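Local coordinates for long form salivary protein D7L1 (Aedes aegypti, PDB 3DXL) that binds and sequesters host biogenic amines and leukotrienes during mosquito blood feeding, using separate pockets for amines and lipids, at residues A32-W37 and S44-C49; W37-V42 and P115-H120; F50-L55 and T102-A107; Q66-S71 and K111-V116; E90-A95 and D122-L127. One frame throughout, in Å; residues are numbered along the deposited sequence.

Contact 1: A32-W37 and S44-C49; sequences AKWKEW and SPATQC
The N-terminal PBP/GOBP domain, which holds the lipid pocket of this salivary protein, is built of packed helices, and Trp-34 meets Ala-46 and Thr-47 at one of its buried helix junctions. Trp-34, in the last part of helix 27-34, sends its indole to the first turn of helix 45-58. Its six-membered ring does most of the touching. Trp-34 CZ2 lies 3.5 Å from Thr-47 CA, and Trp-34 CH2 lies 3.6 Å from Ala-46 O. The methyl of Ala-46 is looser, with CB 4.1 Å from Trp-34 CH2. The two longer side chains run at a slant to one another. Thr-47 OG1 comes within 3.5 Å of Trp-34 CZ2, but this is packing. Its hydrogen bond goes to Pro-41 O, and Trp-34 NE1 bonds to Glu-40 O. Both polar groups are therefore tied to the loop that joins the two helices.

The indole is swung beside its backbone N (chi1 -59°), which sends it across to the second helix. Just after it, helix 27-34 ends in a Schellman motif. Trp-37, at positive phi, is the C-prime residue. Ile-38 N bonds to Lys-33 O, and Trp-37 N bonds to Trp-34 O at 3.0 Å. Trp-37 itself binds leukotriene E4. The second helix starts after the N-cap residue Ser-44. Phe-50, one turn after Thr-47, stacks on the Trp-34 ring. Cys-49, just before Phe-50, forms a disulfide with Cys-106 of helix 106-119.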
# COMPACT_ATOMS: atom_id res chain seq x y z
N ALA A 32 12.23 15.61 -2.53
CA ALA A 32 12.10 16.24 -3.84
C ALA A 32 12.77 15.43 -4.95
O ALA A 32 12.26 15.38 -6.07
CB ALA A 32 12.65 17.65 -3.81
N LYS A 33 13.91 14.82 -4.64
CA LYS A 33 14.64 13.99 -5.59
C LYS A 33 14.00 12.62 -5.75
O LYS A 33 13.71 12.18 -6.87
CB LYS A 33 16.10 13.84 -5.16
CG LYS A 33 16.92 15.10 -5.34
CD LYS A 33 18.37 14.92 -4.91
CE LYS A 33 18.56 15.15 -3.42
NZ LYS A 33 19.99 15.37 -3.06
N TRP A 34 13.78 11.92 -4.64
CA TRP A 34 13.24 10.57 -4.71
C TRP A 34 11.89 10.51 -5.44
O TRP A 34 11.64 9.58 -6.21
CB TRP A 34 13.11 9.94 -3.32
CG TRP A 34 14.37 9.84 -2.51
CD1 TRP A 34 15.65 10.17 -2.90
CD2 TRP A 34 14.47 9.37 -1.16
NE1 TRP A 34 16.53 9.93 -1.87
CE2 TRP A 34 15.83 9.44 -0.79
CE3 TRP A 34 13.54 8.88 -0.24
CZ2 TRP A 34 16.28 9.05 0.48
CZ3 TRP A 34 13.98 8.49 1.02
CH2 TRP A 34 15.34 8.58 1.37
N LYS A 35 11.04 11.51 -5.20
CA LYS A 35 9.74 11.59 -5.88
C LYS A 35 9.86 11.56 -7.39
O LYS A 35 8.98 11.03 -8.07
CB LYS A 35 8.98 12.87 -5.50
CG LYS A 35 8.40 12.88 -4.12
CD LYS A 35 7.39 14.01 -3.97
CE LYS A 35 7.76 15.24 -4.79
NZ LYS A 35 6.72 16.30 -4.66
N GLU A 36 10.95 12.15 -7.88
CA GLU A 36 11.19 12.30 -9.31
C GLU A 36 12.07 11.19 -9.88
O GLU A 36 12.62 11.32 -10.98
CB GLU A 36 11.82 13.68 -9.60
CG GLU A 36 10.98 14.88 -9.12
CD GLU A 36 9.56 14.89 -9.66
OE1 GLU A 36 9.37 14.66 -10.88
OE2 GLU A 36 8.62 15.14 -8.87
N TRP A 37 12.20 10.09 -9.13
CA TRP A 37 13.01 8.94 -9.55
C TRP A 37 14.51 9.27 -9.61
O TRP A 37 15.27 8.65 -10.35
CB TRP A 37 12.48 8.36 -10.87
CG TRP A 37 11.20 7.58 -10.71
CD1 TRP A 37 9.99 8.05 -10.25
CD2 TRP A 37 11.00 6.21 -11.02
NE1 TRP A 37 9.06 7.04 -10.25
CE2 TRP A 37 9.65 5.89 -10.72
CE3 TRP A 37 11.83 5.19 -11.51
CZ2 TRP A 37 9.12 4.61 -10.91
CZ3 TRP A 37 11.31 3.93 -11.70
CH2 TRP A 37 9.96 3.64 -11.39
N SER A 44 24.22 8.16 0.83
CA SER A 44 23.39 8.26 2.02
C SER A 44 22.75 6.91 2.36
O SER A 44 22.09 6.32 1.50
CB SER A 44 22.31 9.31 1.81
OG SER A 44 21.34 9.26 2.84
N PRO A 45 22.92 6.43 3.61
CA PRO A 45 22.20 5.22 4.04
C PRO A 45 20.67 5.33 3.84
O PRO A 45 20.04 4.34 3.52
CB PRO A 45 22.57 5.09 5.52
CG PRO A 45 23.89 5.80 5.63
CD PRO A 45 23.81 6.95 4.67
N ALA A 46 20.11 6.53 4.00
CA ALA A 46 18.67 6.71 3.81
C ALA A 46 18.27 6.39 2.36
O ALA A 46 17.32 5.66 2.12
CB ALA A 46 18.27 8.11 4.19
N THR A 47 19.03 6.91 1.40
CA THR A 47 18.76 6.65 -0.01
C THR A 47 18.91 5.17 -0.32
O THR A 47 18.10 4.58 -1.05
CB THR A 47 19.71 7.45 -0.89
OG1 THR A 47 19.61 8.83 -0.55
CG2 THR A 47 19.39 7.26 -2.37
N GLN A 48 19.95 4.57 0.23
CA GLN A 48 20.23 3.17 -0.02
C GLN A 48 19.10 2.28 0.48
O GLN A 48 18.65 1.37 -0.22
CB GLN A 48 21.56 2.78 0.61
CG GLN A 48 22.72 3.52 -0.04
CD GLN A 48 23.98 3.52 0.80
OE1 GLN A 48 24.10 2.81 1.80
NE2 GLN A 48 24.94 4.35 0.40
N CYS A 49 18.61 2.54 1.70
CA CYS A 49 17.53 1.73 2.24
C CYS A 49 16.20 2.02 1.58
O CYS A 49 15.38 1.11 1.43
CB CYS A 49 17.44 1.87 3.76
SG CYS A 49 18.77 1.01 4.64

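Contact 2: W37-V42 and P115-H120; sequences WINEPV and PVHKAH
One hydrogen bond joins His-117 to Trp-37. His-117 NE2 donates to Trp-37 O over 2.8 Å, with an N-H...O angle of 151°. The oxygen lies almost in the imidazole plane, at the ring edge. Seen from the carbonyl, however, the donor sits above its plane, 38° out of it. The same oxygen also accepts from Lys-121 NZ.

A second approach is over the ring face. The amide nitrogen of Asn-39 lies over one face of the His-117 ring, with the amide and ring planes 21° apart. Asn-39 ND2 stands 3.4 Å above the plane, over the ring centre. It is equally close to His-117 NE2, but the angle is too poor for a hydrogen bond. Asn-39 is the centre of an inverse gamma turn, closed by a weak bond from Glu-40 N to Ile-38 O. The contact joins the loop between helices 27-34 and 45-58 to the kinked helix 106-119 of the odorant-binding-protein fold.

Ring carbons also touch: Trp-37 CE3 lies 3.8 Å from His-117 CE1, the rings set obliquely. The Trp-37 indole has a cation-pi partner in Lys-125 and lies close to Gly-130, another leukotriene E4 residue.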
# COMPACT_ATOMS: atom_id res chain seq x y z
N TRP A 37 12.20 10.09 -9.13
CA TRP A 37 13.01 8.94 -9.55
C TRP A 37 14.51 9.27 -9.61
O TRP A 37 15.27 8.65 -10.35
CB TRP A 37 12.48 8.36 -10.87
CG TRP A 37 11.20 7.58 -10.71
CD1 TRP A 37 9.99 8.05 -10.25
CD2 TRP A 37 11.00 6.21 -11.02
NE1 TRP A 37 9.06 7.04 -10.25
CE2 TRP A 37 9.65 5.89 -10.72
CE3 TRP A 37 11.83 5.19 -11.51
CZ2 TRP A 37 9.12 4.61 -10.91
CZ3 TRP A 37 11.31 3.93 -11.70
CH2 TRP A 37 9.96 3.64 -11.39
N ILE A 38 14.93 10.24 -8.80
CA ILE A 38 16.34 10.60 -8.67
C ILE A 38 16.80 10.02 -7.33
O ILE A 38 16.49 10.57 -6.26
CB ILE A 38 16.54 12.13 -8.75
CG1 ILE A 38 16.00 12.70 -10.06
CG2 ILE A 38 18.01 12.48 -8.60
CD1 ILE A 38 15.94 14.23 -10.11
N ASN A 39 17.51 8.90 -7.39
CA ASN A 39 17.90 8.20 -6.18
C ASN A 39 19.23 8.73 -5.67
O ASN A 39 20.28 8.12 -5.87
CB ASN A 39 17.94 6.69 -6.40
CG ASN A 39 16.56 6.10 -6.64
OD1 ASN A 39 15.55 6.66 -6.21
ND2 ASN A 39 16.52 4.96 -7.31
N GLU A 40 19.16 9.89 -5.02
CA GLU A 40 20.31 10.63 -4.56
C GLU A 40 20.02 11.19 -3.17
O GLU A 40 18.85 11.42 -2.84
CB GLU A 40 20.63 11.78 -5.51
CG GLU A 40 21.15 11.34 -6.87
CD GLU A 40 21.29 12.47 -7.87
OE1 GLU A 40 21.08 13.64 -7.51
OE2 GLU A 40 21.59 12.17 -9.05
N PRO A 41 21.07 11.41 -2.36
CA PRO A 41 22.49 11.11 -2.63
C PRO A 41 22.80 9.62 -2.53
O PRO A 41 22.32 8.94 -1.62
CB PRO A 41 23.24 11.89 -1.54
CG PRO A 41 22.23 12.77 -0.89
CD PRO A 41 20.91 12.09 -1.06
N VAL A 42 23.64 9.12 -3.44
CA VAL A 42 23.92 7.69 -3.50
C VAL A 42 24.72 7.20 -2.29
O VAL A 42 24.71 6.01 -1.99
CB VAL A 42 24.60 7.26 -4.83
CG1 VAL A 42 23.69 7.59 -6.02
CG2 VAL A 42 26.00 7.87 -4.99
N PRO A 115 23.33 1.38 -11.32
CA PRO A 115 23.64 1.51 -12.76
C PRO A 115 22.46 1.15 -13.67
O PRO A 115 22.28 1.76 -14.73
CB PRO A 115 24.79 0.52 -12.96
CG PRO A 115 25.43 0.43 -11.61
CD PRO A 115 24.25 0.45 -10.66
N VAL A 116 21.66 0.17 -13.25
CA VAL A 116 20.49 -0.25 -14.00
C VAL A 116 19.42 0.83 -13.94
O VAL A 116 18.81 1.17 -14.95
CB VAL A 116 19.92 -1.60 -13.49
CG1 VAL A 116 18.65 -1.98 -14.24
CG2 VAL A 116 20.97 -2.70 -13.62
N HIS A 117 19.21 1.39 -12.75
CA HIS A 117 18.27 2.48 -12.59
C HIS A 117 18.58 3.61 -13.59
O HIS A 117 17.70 4.09 -14.29
CB HIS A 117 18.32 3.01 -11.15
CG HIS A 117 17.41 4.17 -10.91
ND1 HIS A 117 16.04 4.04 -10.84
CD2 HIS A 117 17.68 5.48 -10.71
CE1 HIS A 117 15.50 5.23 -10.61
NE2 HIS A 117 16.47 6.11 -10.53
N LYS A 118 19.84 4.01 -13.65
CA LYS A 118 20.23 5.12 -14.51
C LYS A 118 20.22 4.77 -16.00
O LYS A 118 19.75 5.57 -16.81
CB LYS A 118 21.58 5.69 -14.08
CG LYS A 118 21.58 6.29 -12.67
CD LYS A 118 22.77 7.21 -12.44
CE LYS A 118 24.08 6.46 -12.52
NZ LYS A 118 25.22 7.33 -12.12
N ALA A 119 20.65 3.55 -16.32
CA ALA A 119 20.74 3.11 -17.72
C ALA A 119 19.36 2.81 -18.30
O ALA A 119 19.19 2.78 -19.52
CB ALA A 119 21.61 1.90 -17.84
N HIS A 120 18.38 2.57 -17.42
CA HIS A 120 17.03 2.21 -17.85
C HIS A 120 15.98 3.04 -17.14
O HIS A 120 14.86 2.57 -16.92
CB HIS A 120 16.80 0.71 -17.65
CG HIS A 120 17.79 -0.13 -18.40
ND1 HIS A 120 17.61 -0.49 -19.71
CD2 HIS A 120 19.00 -0.63 -18.03
CE1 HIS A 120 18.67 -1.17 -20.12
NE2 HIS A 120 19.52 -1.27 -19.12

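Contact 3: F50-L55 and T102-A107; sequences FGKCVL and TNNDCA
The amide of Asn-104 is the flat group of this contact, and Lys-52 comes at it from above its plane. Lys-52 NZ donates to Asn-104 OD1 over 2.9 Å. The C=O...N angle is 121°, and the nitrogen stands 49° out of the carbonyl plane, so it is not aligned with a lone pair. The next carbon of the lysine is close as well, with Lys-52 CE 3.1 Å from Asn-104 OD1. The two side chains cross at about a right angle.

The contact lies at the protein surface, in the disulfide-braced helical fold of the PBP/GOBP family. It joins helix 45-58 to the start of helix 106-119 and the loop before it. Cys-53 is bonded to Cys-16, and Cys-106 to Cys-49. The backbones come close here: Lys-52 CA and Cys-106 CA are 5.5 Å apart.

Lys-52 points its CG away from the backbone N (chi1 179°) and stays extended to its tip. Its aliphatic part thus runs past the first residue of the second helix before the amine meets the amide. Asn-104 is the centre of an inverse gamma turn, with a weak bond from Asp-105 N to Asn-103 O. Its backbone N is held by Gln-66 OE1. Asp-105, the N-cap residue, points away from the lysine, and its OD2 accepts from Ala-108 N. In the middle of the lysine chain, Lys-52 CD lies 3.9 Å from Cys-106 CA and equally far from Cys-106 SG.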
# COMPACT_ATOMS: atom_id res chain seq x y z
N PHE A 50 15.97 3.26 1.18
CA PHE A 50 14.80 3.59 0.36
C PHE A 50 14.79 2.75 -0.92
O PHE A 50 13.79 2.12 -1.27
CB PHE A 50 14.78 5.08 -0.00
CG PHE A 50 13.82 5.42 -1.11
CD1 PHE A 50 12.44 5.27 -0.94
CD2 PHE A 50 14.28 5.89 -2.35
CE1 PHE A 50 11.56 5.56 -1.97
CE2 PHE A 50 13.39 6.19 -3.38
CZ PHE A 50 12.03 6.02 -3.19
N GLY A 51 15.92 2.74 -1.63
CA GLY A 51 16.02 1.98 -2.87
C GLY A 51 15.81 0.50 -2.65
O GLY A 51 15.06 -0.14 -3.38
N LYS A 52 16.45 -0.06 -1.62
CA LYS A 52 16.25 -1.47 -1.31
C LYS A 52 14.78 -1.75 -1.02
O LYS A 52 14.23 -2.75 -1.47
CB LYS A 52 17.13 -1.92 -0.13
CG LYS A 52 16.93 -3.39 0.23
CD LYS A 52 17.53 -3.76 1.58
CE LYS A 52 16.86 -5.02 2.15
NZ LYS A 52 17.47 -5.51 3.42
N CYS A 53 14.14 -0.87 -0.24
CA CYS A 53 12.72 -1.03 0.09
C CYS A 53 11.85 -1.15 -1.15
O CYS A 53 11.01 -2.05 -1.25
CB CYS A 53 12.26 0.16 0.95
SG CYS A 53 10.52 0.18 1.46
N VAL A 54 12.05 -0.25 -2.11
CA VAL A 54 11.26 -0.27 -3.33
C VAL A 54 11.53 -1.55 -4.12
O VAL A 54 10.60 -2.19 -4.63
CB VAL A 54 11.55 0.98 -4.20
CG1 VAL A 54 10.86 0.88 -5.56
CG2 VAL A 54 11.12 2.25 -3.49
N LEU A 55 12.80 -1.93 -4.23
CA LEU A 55 13.17 -3.13 -4.96
C LEU A 55 12.58 -4.40 -4.35
O LEU A 55 12.17 -5.32 -5.06
CB LEU A 55 14.69 -3.24 -5.07
CG LEU A 55 15.33 -2.15 -5.94
CD1 LEU A 55 16.83 -2.06 -5.69
CD2 LEU A 55 15.04 -2.36 -7.43
N THR A 102 23.62 -10.77 -4.86
CA THR A 102 23.93 -9.59 -4.07
C THR A 102 23.43 -9.75 -2.64
O THR A 102 22.29 -10.18 -2.42
CB THR A 102 23.33 -8.32 -4.74
OG1 THR A 102 23.91 -8.13 -6.03
CG2 THR A 102 23.56 -7.07 -3.90
N ASN A 103 24.28 -9.39 -1.68
CA ASN A 103 23.95 -9.46 -0.26
C ASN A 103 22.73 -8.62 0.12
O ASN A 103 22.52 -7.54 -0.44
CB ASN A 103 25.14 -9.02 0.60
CG ASN A 103 26.33 -9.96 0.49
OD1 ASN A 103 26.20 -11.11 0.05
ND2 ASN A 103 27.50 -9.47 0.88
N ASN A 104 21.94 -9.13 1.06
CA ASN A 104 20.72 -8.48 1.53
C ASN A 104 21.00 -7.41 2.59
O ASN A 104 20.60 -7.52 3.75
CB ASN A 104 19.74 -9.54 2.06
CG ASN A 104 18.40 -8.96 2.50
OD1 ASN A 104 17.94 -7.96 1.95
ND2 ASN A 104 17.79 -9.58 3.50
N ASP A 105 21.73 -6.38 2.18
CA ASP A 105 21.89 -5.16 2.95
C ASP A 105 21.66 -3.98 2.02
O ASP A 105 21.87 -4.08 0.81
CB ASP A 105 23.26 -5.09 3.65
CG ASP A 105 24.43 -5.07 2.68
OD1 ASP A 105 24.99 -6.16 2.41
OD2 ASP A 105 24.80 -3.97 2.21
N CYS A 106 21.20 -2.86 2.58
CA CYS A 106 20.80 -1.71 1.78
C CYS A 106 21.90 -1.25 0.84
O CYS A 106 21.66 -1.03 -0.35
CB CYS A 106 20.39 -0.55 2.67
SG CYS A 106 18.96 -0.82 3.70
N ALA A 107 23.10 -1.10 1.38
CA ALA A 107 24.22 -0.57 0.60
C ALA A 107 24.52 -1.43 -0.63
O ALA A 107 24.67 -0.90 -1.74
CB ALA A 107 25.47 -0.43 1.48

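Contact 4: Q66-S71 and K111-V116; sequences QKFDAS and KAYDPV
Phe-68 is the residue that meets Ala-112 and Tyr-113, and the two residues before it form a bulge. Gln-66, at positive phi, and Lys-67 make this G1 beta bulge opposite Asp-62. It belongs to the small hairpin of strands 61-62 and 67-68. Gln-66 also bonds through its backbone to Thr-102.

Phe-68 then turns its side chain toward helix 106-119. Its CG stands beside the backbone N (chi1 -67°). The outer carbons of the ring straddle two neighbouring helix residues. Phe-68 CE2 touches Ala-112 CB at 3.7 Å, while Phe-68 CE1 touches Tyr-113 CB at 3.8 Å. Phe-68 CZ lies between them, 3.9 Å from Ala-112 CB and 4.0 Å from Tyr-113 CB. The tyrosine ring itself is brushed once, where Tyr-113 CD1 comes 4.1 Å from Phe-68 CE1. Around this spot, Tyr-61 meets the Phe-68 ring edge-to-face, and Val-96 of helix 86-97 touches it too.

Asp-69 leads into helix 71-79 with an Asx turn. Its OD1 accepts from Ser-71 N over 3.0 Å, from above the carboxylate plane. The same oxygen accepts from Ser-71 OG over 2.7 Å, on its syn lone pair. Two donors of one residue thus hold the aspartate in place at the helix start.

Across the contact only carbons meet. What joins the hairpin to helix 106-119 here is therefore apolar packing, set by the fit of a phenyl ring against two CB atoms and not by directed bonds.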
# COMPACT_ATOMS: atom_id res chain seq x y z
N GLN A 66 18.56 -13.76 -2.32
CA GLN A 66 19.71 -12.84 -2.34
C GLN A 66 20.21 -12.58 -3.76
O GLN A 66 21.42 -12.60 -4.05
CB GLN A 66 20.83 -13.28 -1.38
CG GLN A 66 20.49 -13.01 0.10
CD GLN A 66 21.68 -13.05 1.02
OE1 GLN A 66 22.11 -12.02 1.56
NE2 GLN A 66 22.23 -14.24 1.23
N LYS A 67 19.25 -12.34 -4.65
CA LYS A 67 19.49 -12.04 -6.06
C LYS A 67 18.40 -11.11 -6.55
O LYS A 67 17.31 -11.04 -5.97
CB LYS A 67 19.39 -13.29 -6.93
CG LYS A 67 20.20 -14.48 -6.54
CD LYS A 67 19.73 -15.67 -7.35
CE LYS A 67 20.51 -16.90 -6.99
NZ LYS A 67 20.27 -17.95 -7.98
N PHE A 68 18.68 -10.45 -7.67
CA PHE A 68 17.67 -9.72 -8.41
C PHE A 68 16.84 -10.68 -9.26
O PHE A 68 17.26 -11.81 -9.52
CB PHE A 68 18.34 -8.63 -9.26
CG PHE A 68 18.97 -7.54 -8.43
CD1 PHE A 68 18.23 -6.41 -8.08
CD2 PHE A 68 20.27 -7.67 -7.94
CE1 PHE A 68 18.79 -5.42 -7.31
CE2 PHE A 68 20.84 -6.68 -7.16
CZ PHE A 68 20.10 -5.55 -6.83
N ASP A 69 15.65 -10.24 -9.65
CA ASP A 69 14.68 -11.07 -10.34
C ASP A 69 13.95 -10.21 -11.36
O ASP A 69 13.25 -9.27 -10.99
CB ASP A 69 13.69 -11.68 -9.32
CG ASP A 69 12.79 -12.74 -9.91
OD1 ASP A 69 12.68 -12.85 -11.15
OD2 ASP A 69 12.17 -13.48 -9.12
N ALA A 70 14.14 -10.50 -12.64
CA ALA A 70 13.54 -9.71 -13.70
C ALA A 70 12.11 -10.13 -14.04
O ALA A 70 11.46 -9.51 -14.89
CB ALA A 70 14.41 -9.73 -14.94
N SER A 71 11.61 -11.17 -13.38
CA SER A 71 10.29 -11.72 -13.69
C SER A 71 9.20 -10.66 -13.60
O SER A 71 8.31 -10.63 -14.45
CB SER A 71 9.96 -12.90 -12.78
OG SER A 71 10.95 -13.91 -12.87
N LYS A 111 23.80 -0.30 -4.48
CA LYS A 111 24.97 -0.12 -5.33
C LYS A 111 24.85 -0.97 -6.61
O LYS A 111 25.18 -0.51 -7.69
CB LYS A 111 26.24 -0.45 -4.55
CG LYS A 111 27.53 -0.34 -5.36
CD LYS A 111 28.75 -0.56 -4.47
CE LYS A 111 30.04 -0.66 -5.29
NZ LYS A 111 30.09 -1.90 -6.11
N ALA A 112 24.36 -2.20 -6.46
CA ALA A 112 24.21 -3.11 -7.60
C ALA A 112 23.16 -2.62 -8.60
O ALA A 112 23.37 -2.69 -9.81
CB ALA A 112 23.86 -4.51 -7.13
N TYR A 113 22.04 -2.13 -8.08
CA TYR A 113 20.94 -1.70 -8.94
C TYR A 113 21.12 -0.31 -9.55
O TYR A 113 20.59 -0.04 -10.62
CB TYR A 113 19.59 -1.81 -8.20
CG TYR A 113 18.41 -1.52 -9.11
CD1 TYR A 113 17.94 -2.50 -9.99
CD2 TYR A 113 17.79 -0.28 -9.11
CE1 TYR A 113 16.88 -2.24 -10.85
CE2 TYR A 113 16.73 -0.01 -9.96
CZ TYR A 113 16.28 -0.99 -10.83
OH TYR A 113 15.23 -0.72 -11.68
N ASP A 114 21.85 0.58 -8.88
CA ASP A 114 21.93 1.98 -9.32
C ASP A 114 22.32 2.13 -10.82
O ASP A 114 21.71 2.92 -11.52
CB ASP A 114 22.86 2.79 -8.40
CG ASP A 114 22.80 4.28 -8.65
OD1 ASP A 114 21.71 4.85 -8.79
OD2 ASP A 114 23.89 4.89 -8.68
N PRO A 115 23.33 1.38 -11.32
CA PRO A 115 23.64 1.51 -12.76
C PRO A 115 22.46 1.15 -13.67
O PRO A 115 22.28 1.76 -14.73
CB PRO A 115 24.79 0.52 -12.96
CG PRO A 115 25.43 0.43 -11.61
CD PRO A 115 24.25 0.45 -10.66
N VAL A 116 21.66 0.17 -13.25
CA VAL A 116 20.49 -0.25 -14.00
C VAL A 116 19.42 0.83 -13.94
O VAL A 116 18.81 1.17 -14.95
CB VAL A 116 19.92 -1.60 -13.49
CG1 VAL A 116 18.65 -1.98 -14.24
CG2 VAL A 116 20.97 -2.70 -13.62

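Contact 5: E90-A95 and D122-L127; sequences EAYANA and DTSKNL
This is a buried packing contact between two helices, in which Tyr-92 of helix 86-97 lies against Thr-123 and Ser-124 of helix 121-127. It belongs to the helical bundle of the N-terminal, lipid-binding half of the protein.

The Tyr-92 side chain starts out opposite its backbone N (chi1 172°), which carries the ring across helix 121-127. Near its base, Tyr-92 CB touches Thr-123 CG2 at 3.8 Å. The two side chains run past one another, pointing opposite ways. Further out, Ser-124 CB packs on the phenol end, 3.6 Å from Tyr-92 CE2.

The polar atoms find partners outside the two segments. Tyr-92 OH is hydrogen-bonded to Tyr-113 OH of helix 106-119 and to a glycerol, probably from crystallisation, which may mark the pocket. Ser-124 OG is tucked between its own backbone N and carbonyl carbon (chi1 67°). It turns back to bond Lys-121 O and His-120 O, one turn earlier. Ser-124 also touches the leukotriene-binding Trp-37.

Leu-127 faces the first helix and also packs on Ile-73 and Phe-77 of helix 71-79. The tightest approach across the contact is at the phenol, where Ser-124 CB lies 3.4 Å from both Tyr-92 CZ and Tyr-92 OH.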
# COMPACT_ATOMS: atom_id res chain seq x y z
N GLU A 90 12.94 -5.48 -22.79
CA GLU A 90 13.85 -6.62 -22.81
C GLU A 90 15.28 -6.23 -22.39
O GLU A 90 15.92 -6.97 -21.64
CB GLU A 90 13.82 -7.33 -24.17
CG GLU A 90 12.53 -8.15 -24.34
CD GLU A 90 12.30 -8.72 -25.72
OE1 GLU A 90 12.96 -8.29 -26.70
OE2 GLU A 90 11.41 -9.59 -25.83
N ALA A 91 15.75 -5.06 -22.83
CA ALA A 91 17.08 -4.57 -22.44
C ALA A 91 17.15 -4.35 -20.92
O ALA A 91 18.14 -4.69 -20.28
CB ALA A 91 17.43 -3.30 -23.20
N TYR A 92 16.07 -3.81 -20.34
CA TYR A 92 15.98 -3.56 -18.91
C TYR A 92 15.95 -4.89 -18.15
O TYR A 92 16.70 -5.09 -17.19
CB TYR A 92 14.76 -2.69 -18.63
CG TYR A 92 14.37 -2.46 -17.18
CD1 TYR A 92 15.32 -2.30 -16.18
CD2 TYR A 92 13.02 -2.37 -16.82
CE1 TYR A 92 14.94 -2.08 -14.86
CE2 TYR A 92 12.63 -2.15 -15.50
CZ TYR A 92 13.59 -2.00 -14.53
OH TYR A 92 13.19 -1.77 -13.23
N ALA A 93 15.09 -5.81 -18.59
CA ALA A 93 15.02 -7.12 -17.95
C ALA A 93 16.36 -7.85 -18.02
O ALA A 93 16.80 -8.45 -17.03
CB ALA A 93 13.92 -7.96 -18.58
N ASN A 94 17.01 -7.79 -19.18
CA ASN A 94 18.34 -8.38 -19.35
C ASN A 94 19.37 -7.81 -18.38
O ASN A 94 20.14 -8.57 -17.79
CB ASN A 94 18.82 -8.22 -20.80
CG ASN A 94 18.10 -9.15 -21.76
OD1 ASN A 94 17.48 -10.13 -21.35
ND2 ASN A 94 18.19 -8.85 -23.05
N ALA A 95 19.39 -6.49 -18.22
CA ALA A 95 20.31 -5.85 -17.28
C ALA A 95 20.08 -6.33 -15.84
O ALA A 95 21.03 -6.57 -15.10
CB ALA A 95 20.21 -4.33 -17.38
N ASP A 122 14.01 5.75 -17.92
CA ASP A 122 12.73 5.96 -18.59
C ASP A 122 11.94 4.68 -18.78
O ASP A 122 10.72 4.67 -18.62
CB ASP A 122 12.94 6.67 -19.93
CG ASP A 122 13.12 8.16 -19.77
OD1 ASP A 122 12.47 8.77 -18.89
OD2 ASP A 122 13.91 8.74 -20.55
N THR A 123 12.62 3.59 -19.11
CA THR A 123 11.96 2.32 -19.30
C THR A 123 11.27 1.90 -18.00
O THR A 123 10.07 1.55 -18.00
CB THR A 123 12.98 1.24 -19.72
OG1 THR A 123 13.65 1.66 -20.91
CG2 THR A 123 12.29 -0.10 -19.97
N SER A 124 12.01 1.95 -16.91
CA SER A 124 11.49 1.51 -15.61
C SER A 124 10.43 2.45 -15.05
O SER A 124 9.40 2.00 -14.53
CB SER A 124 12.64 1.30 -14.62
OG SER A 124 13.27 2.52 -14.31
N LYS A 125 10.66 3.75 -15.20
CA LYS A 125 9.72 4.78 -14.75
C LYS A 125 8.40 4.67 -15.49
O LYS A 125 7.33 4.73 -14.89
CB LYS A 125 10.35 6.16 -14.93
CG LYS A 125 9.58 7.31 -14.35
CD LYS A 125 10.48 8.55 -14.31
CE LYS A 125 9.90 9.63 -13.43
NZ LYS A 125 8.76 10.30 -14.07
N ASN A 126 8.45 4.49 -16.81
CA ASN A 126 7.23 4.30 -17.58
C ASN A 126 6.47 3.04 -17.20
O ASN A 126 5.25 3.07 -17.03
CB ASN A 126 7.54 4.30 -19.08
CG ASN A 126 7.90 5.66 -19.61
OD1 ASN A 126 7.91 6.65 -18.89
ND2 ASN A 126 8.23 5.72 -20.90
N LEU A 127 7.19 1.94 -17.04
CA LEU A 127 6.58 0.65 -16.79
C LEU A 127 5.90 0.55 -15.43
O LEU A 127 4.87 -0.13 -15.29
CB LEU A 127 7.63 -0.45 -16.90
CG LEU A 127 7.20 -1.89 -17.11
CD1 LEU A 127 6.27 -2.02 -18.29
CD2 LEU A 127 8.44 -2.74 -17.35

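All five contacts lie in the N-terminal half. Contacts 2, 3 and 4 use helix 106-119, and contacts 1 and 3 share helix 45-58. Contact 1 closes first along the chain, and its segments alternate with those of contact 2. Contact 3 is nested within the loop closed by contact 2, while contact 5 crosses contacts 2, 3 and 4. Contacts 1 and 2 share Trp-37, and their centres are 9 Å apart. Contacts 3 and 4 are equally close. Contacts 1 and 5 are the most distant, with centres 19 Å apart, yet Trp-37 touches Ser-124 and Lys-125. Contacts 1, 2 and 5 thus gather at the leukotriene-binding Trp-37, whereas contact 3 lies away from the site.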